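Local coordinates for protein phenylacetaldehyde dehydrogenase (Burkholderia cenocepacia, PDB 4O5H) that probably catalyses the NAD+-dependent oxidation of phenylacetaldehyde to phenylacetate, as a member of the aldehyde dehydrogenase family, at residues 320-325 and 419-424; 379-384 and 400-405. One frame throughout, in Å; residues are numbered along the deposited sequence.

Interaction 1. Residues 320-325 and 419-424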
loop_
_atom_site.group_PDB
_atom_site.type_symbol
_atom_site.label_atom_id
_atom_site.label_comp_id
_atom_site.label_asym_id
_atom_site.label_seq_id
_atom_site.Cartn_x
_atom_site.Cartn_y
_atom_site.Cartn_z
ATOM N N GLY A 320 -0.645 13.721 21.668
ATOM C CA GLY A 320 -0.750 15.147 21.393
ATOM C C GLY A 320 0.451 15.890 21.936
ATOM O O GLY A 320 0.372 16.561 22.955
ATOM N N SER A 321 1.551 15.794 21.221
ATOM C CA SER A 321 2.841 16.208 21.726
ATOM C C SER A 321 3.215 17.657 21.469
ATOM O O SER A 321 4.150 18.169 22.095
ATOM C CB SER A 321 3.939 15.261 21.197
ATOM O OG SER A 321 3.929 15.196 19.795
ATOM N N ARG A 322 2.475 18.326 20.592
ATOM C CA ARG A 322 2.619 19.761 20.362
ATOM C C ARG A 322 1.292 20.451 20.566
ATOM O O ARG A 322 0.352 20.186 19.827
ATOM C CB ARG A 322 3.080 20.051 18.926
ATOM C CG ARG A 322 4.413 19.460 18.561
ATOM C CD ARG A 322 4.819 19.799 17.140
ATOM N NE ARG A 322 4.018 19.118 16.149
ATOM C CZ ARG A 322 3.566 19.644 15.019
ATOM N NH1 ARG A 322 3.672 20.938 14.747
ATOM N NH2 ARG A 322 2.894 18.877 14.182
ATOM N N ALA A 323 1.217 21.384 21.525
ATOM C CA ALA A 323 -0.012 22.110 21.741
ATOM C C ALA A 323 0.149 23.520 21.206
ATOM O O ALA A 323 1.074 24.231 21.570
ATOM C CB ALA A 323 -0.384 22.125 23.203
ATOM N N TYR A 324 -0.743 23.903 20.298
ATOM C CA TYR A 324 -0.797 25.251 19.776
ATOM C C TYR A 324 -2.098 25.849 20.283
ATOM O O TYR A 324 -3.189 25.425 19.902
ATOM C CB TYR A 324 -0.722 25.226 18.246
ATOM C CG TYR A 324 0.592 24.677 17.761
ATOM C CD1 TYR A 324 1.760 25.422 17.868
ATOM C CD2 TYR A 324 0.686 23.375 17.256
ATOM C CE1 TYR A 324 2.972 24.899 17.438
ATOM C CE2 TYR A 324 1.878 22.846 16.839
ATOM C CZ TYR A 324 3.028 23.594 16.932
ATOM O OH TYR A 324 4.217 23.075 16.533
ATOM N N ILE A 325 -1.975 26.870 21.125
ATOM C CA ILE A 325 -3.116 27.428 21.816
ATOM C C ILE A 325 -3.232 28.917 21.509
ATOM O O ILE A 325 -2.249 29.644 21.562
ATOM C CB ILE A 325 -2.956 27.282 23.333
ATOM C CG1 ILE A 325 -2.782 25.808 23.690
ATOM C CG2 ILE A 325 -4.141 27.890 24.056
ATOM C CD1 ILE A 325 -2.031 25.617 25.004
ATOM N N VAL A 419 6.013 14.171 27.511
ATOM C CA VAL A 419 6.624 15.456 27.321
ATOM C C VAL A 419 5.817 16.241 26.290
ATOM O O VAL A 419 5.756 15.870 25.124
ATOM C CB VAL A 419 8.072 15.308 26.823
ATOM C CG1 VAL A 419 8.743 16.655 26.689
ATOM C CG2 VAL A 419 8.879 14.392 27.751
ATOM N N LEU A 420 5.287 17.368 26.739
ATOM C CA LEU A 420 4.534 18.300 25.904
ATOM C C LEU A 420 5.379 19.533 25.570
ATOM O O LEU A 420 6.134 19.995 26.408
ATOM C CB LEU A 420 3.299 18.777 26.664
ATOM C CG LEU A 420 2.326 19.718 25.934
ATOM C CD1 LEU A 420 1.725 19.073 24.713
ATOM C CD2 LEU A 420 1.213 20.157 26.862
ATOM N N VAL A 421 5.255 20.025 24.336
ATOM C CA VAL A 421 5.746 21.356 23.999
ATOM C C VAL A 421 4.507 22.195 23.693
ATOM O O VAL A 421 3.591 21.705 23.037
ATOM C CB VAL A 421 6.760 21.362 22.845
ATOM C CG1 VAL A 421 7.985 20.549 23.224
ATOM C CG2 VAL A 421 6.156 20.827 21.532
ATOM N N ALA A 422 4.464 23.432 24.202
ATOM C CA ALA A 422 3.274 24.247 24.035
ATOM C C ALA A 422 3.629 25.671 23.622
ATOM O O ALA A 422 4.459 26.323 24.282
ATOM C CB ALA A 422 2.493 24.282 25.332
ATOM N N MET A 423 2.946 26.155 22.588
ATOM C CA MET A 423 3.208 27.481 21.985
ATOM C C MET A 423 1.919 28.194 21.602
ATOM O O MET A 423 0.923 27.546 21.302
ATOM C CB MET A 423 4.065 27.301 20.724
ATOM C CG MET A 423 5.512 26.868 21.006
ATOM S SD MET A 423 6.243 25.868 19.671
ATOM C CE MET A 423 5.467 24.305 19.998
ATOM N N PRO A 424 1.950 29.537 21.569
ATOM C CA PRO A 424 0.815 30.333 21.178
ATOM C C PRO A 424 0.705 30.540 19.675
ATOM O O PRO A 424 1.664 30.357 18.954
ATOM C CB PRO A 424 1.090 31.669 21.876
ATOM C CG PRO A 424 2.591 31.784 21.856
ATOM C CD PRO A 424 3.077 30.371 22.053
HETATM O O HOH W 1 6.625 17.066 22.585
#

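Interaction 2. Residues 379-384 and 400-405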
loop_
_atom_site.group_PDB
_atom_site.type_symbol
_atom_site.label_atom_id
_atom_site.label_comp_id
_atom_site.label_asym_id
_atom_site.label_seq_id
_atom_site.Cartn_x
_atom_site.Cartn_y
_atom_site.Cartn_z
ATOM N N GLY A 379 17.023 26.266 25.141
ATOM C CA GLY A 379 16.375 27.468 25.700
ATOM C C GLY A 379 14.942 27.261 26.163
ATOM O O GLY A 379 14.299 28.198 26.608
ATOM N N ALA A 380 14.423 26.054 26.042
ATOM C CA ALA A 380 13.073 25.758 26.522
ATOM C C ALA A 380 13.090 25.719 28.019
ATOM O O ALA A 380 14.139 25.471 28.619
ATOM C CB ALA A 380 12.604 24.410 25.986
ATOM N N ARG A 381 11.945 25.960 28.629
ATOM C CA ARG A 381 11.846 25.808 30.056
ATOM C C ARG A 381 10.652 24.997 30.472
ATOM O O ARG A 381 9.642 24.946 29.761
ATOM C CB ARG A 381 11.867 27.156 30.763
ATOM C CG ARG A 381 10.560 27.862 30.886
ATOM C CD ARG A 381 10.727 29.235 31.539
ATOM N NE ARG A 381 9.568 30.027 31.146
ATOM C CZ ARG A 381 8.362 29.899 31.693
ATOM N NH1 ARG A 381 8.169 29.074 32.696
ATOM N NH2 ARG A 381 7.344 30.621 31.235
ATOM N N ALA A 382 10.795 24.346 31.626
ATOM C CA ALA A 382 9.757 23.462 32.132
ATOM C C ALA A 382 8.741 24.216 32.975
ATOM O O ALA A 382 9.069 24.797 33.998
ATOM C CB ALA A 382 10.380 22.355 32.950
ATOM N N ALA A 383 7.506 24.242 32.522
ATOM C CA ALA A 383 6.416 24.756 33.324
ATOM C C ALA A 383 5.986 23.701 34.318
ATOM O O ALA A 383 5.319 24.006 35.307
ATOM C CB ALA A 383 5.244 25.135 32.436
ATOM N N ALA A 384 6.299 22.443 34.013
ATOM C CA ALA A 384 6.079 21.363 34.954
ATOM C C ALA A 384 7.058 20.247 34.657
ATOM O O ALA A 384 7.421 20.059 33.507
ATOM C CB ALA A 384 4.641 20.877 34.857
ATOM N N VAL A 400 6.039 19.534 30.960
ATOM C CA VAL A 400 5.493 20.525 30.033
ATOM C C VAL A 400 6.547 21.585 29.770
ATOM O O VAL A 400 7.035 22.230 30.707
ATOM C CB VAL A 400 4.256 21.217 30.617
ATOM C CG1 VAL A 400 3.706 22.281 29.655
ATOM C CG2 VAL A 400 3.178 20.175 30.904
ATOM N N LEU A 401 6.927 21.727 28.506
ATOM C CA LEU A 401 7.926 22.676 28.080
ATOM C C LEU A 401 7.287 23.832 27.348
ATOM O O LEU A 401 6.455 23.637 26.457
ATOM C CB LEU A 401 8.949 21.999 27.170
ATOM C CG LEU A 401 9.734 20.811 27.757
ATOM C CD1 LEU A 401 10.664 20.198 26.738
ATOM C CD2 LEU A 401 10.508 21.284 28.971
ATOM N N VAL A 402 7.701 25.047 27.734
ATOM C CA VAL A 402 7.291 26.282 27.074
ATOM C C VAL A 402 8.520 27.068 26.618
ATOM O O VAL A 402 9.643 26.683 26.885
ATOM C CB VAL A 402 6.409 27.160 27.976
ATOM C CG1 VAL A 402 5.154 26.404 28.358
ATOM C CG2 VAL A 402 7.160 27.627 29.215
ATOM N N ASP A 403 8.283 28.157 25.900
ATOM C CA ASP A 403 9.341 28.961 25.291
ATOM C C ASP A 403 10.065 28.138 24.263
ATOM O O ASP A 403 11.263 28.313 24.022
ATOM C CB ASP A 403 10.348 29.509 26.312
ATOM C CG ASP A 403 9.717 30.437 27.350
ATOM O OD1 ASP A 403 8.662 31.018 27.087
ATOM O OD2 ASP A 403 10.326 30.584 28.421
ATOM N N THR A 404 9.338 27.229 23.644
ATOM C CA THR A 404 9.910 26.407 22.575
ATOM C C THR A 404 9.704 27.073 21.230
ATOM O O THR A 404 8.874 27.951 21.096
ATOM C CB THR A 404 9.254 25.037 22.522
ATOM O OG1 THR A 404 7.830 25.199 22.461
ATOM C CG2 THR A 404 9.617 24.215 23.747
ATOM N N THR A 405 10.481 26.667 20.235
ATOM C CA THR A 405 10.308 27.146 18.853
ATOM C C THR A 405 10.303 25.946 17.897
ATOM O O THR A 405 10.778 24.855 18.250
ATOM C CB THR A 405 11.473 28.048 18.416
ATOM O OG1 THR A 405 12.658 27.255 18.395
ATOM C CG2 THR A 405 11.656 29.226 19.358
#

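Interaction 1. Residues 320-325 and 419-424
Two neighbouring parallel strands of the seven-stranded catalytic-domain sheet of the aldehyde dehydrogenase fold meet here, pairing R322, A323, Y324 and I325 with V421, A422, M423 and P424 in turn. The backbone ladder alternates in direction: V421 N donates to S321 O (3.1 Å), A323 N to V421 O, M423 N to A323 O (2.9 Å) and I325 N to M423 O. At its N-terminal end a water donates to both S321 O and V419 O, bridging the strands. On one face the small methyls of A323 and A422 lie 4.2 Å apart (CB to CB), and helix 330-343 packs on A422 through I334, while L420 CD1 reaches A323 CB at 4.0 Å. On the other face R322 and V421 run side by side, with R322 CG 3.7 Å from V421 CG2. The buried guanidinium is well satisfied: carbonyls of K287, L434 and A435 accept from it, and its NH1 reaches Y324 OH at 2.8 Å; that hydroxyl is also bonded to Q406. M423, flexible and bent at chi3 (-77°), lays its thioether alongside the Y324 ring in a Met-aromatic contact, SD standing obliquely 5.3 Å from the ring centroid and CE 3.6 Å from Y324 CE1.

Interaction 2. Residues 379-384 and 400-405
A chi1 of 85° sets CG of R381 between its backbone N and carbonyl carbon, and the chain then runs extended to NE, carrying the guanidinium across V402 and beside D403. CG2 of V402 sits over the centre of one guanidinium face, 3.6 Å from R381 CZ, an apolar platform for the flat cation. R381 NE donates to D403 OD2 at 2.9 Å in a salt bridge; bent (133°), it reaches the oxygen from above the carboxylate plane, the two planar groups standing 65° apart. Both charged groups suit this exposed end of the contact. R381 and V402 form an antiparallel hydrogen-bonded pair, R381 N to V402 O (3.0 Å) and V402 N to R381 O (2.8 Å). A384 packs against V400, with helix 330-343 pressing on both, and A382 CB lies 4.1 Å from L401 CD2 on the other face, where F376 touches both residues. Glycine suits position 379, whose positive phi closes the preceding helix in a Schellman motif. V400 O accepts A383 N at 2.8 Å and, weakly, A384 N, while V400 N donates to A384 O: a classic beta bulge on what is, within this chain, the outer strand of the sheet.

Both interactions belong to one mixed sheet, their centres about 10 Å apart. Across it the strands run 381-384, 399-402, 419-425, 320-326, so interaction 2 forms the antiparallel margin and interaction 1 the adjoining parallel part. L401 joins them through probable hydrogen bonds, its N to L420 O (2.8 Å) and its O to A422 N, and T404 packs on M423. In sequence, 320-325 comes first, then helices 330-343 and 362-378, then both segments of interaction 2, and finally 419-424, which inserts between the earlier strands. Helix 330-343 packs on both contacts. The family's cysteine signature appears to run into the start of strand 320-326, so this sheet probably helps form the framework behind the active site.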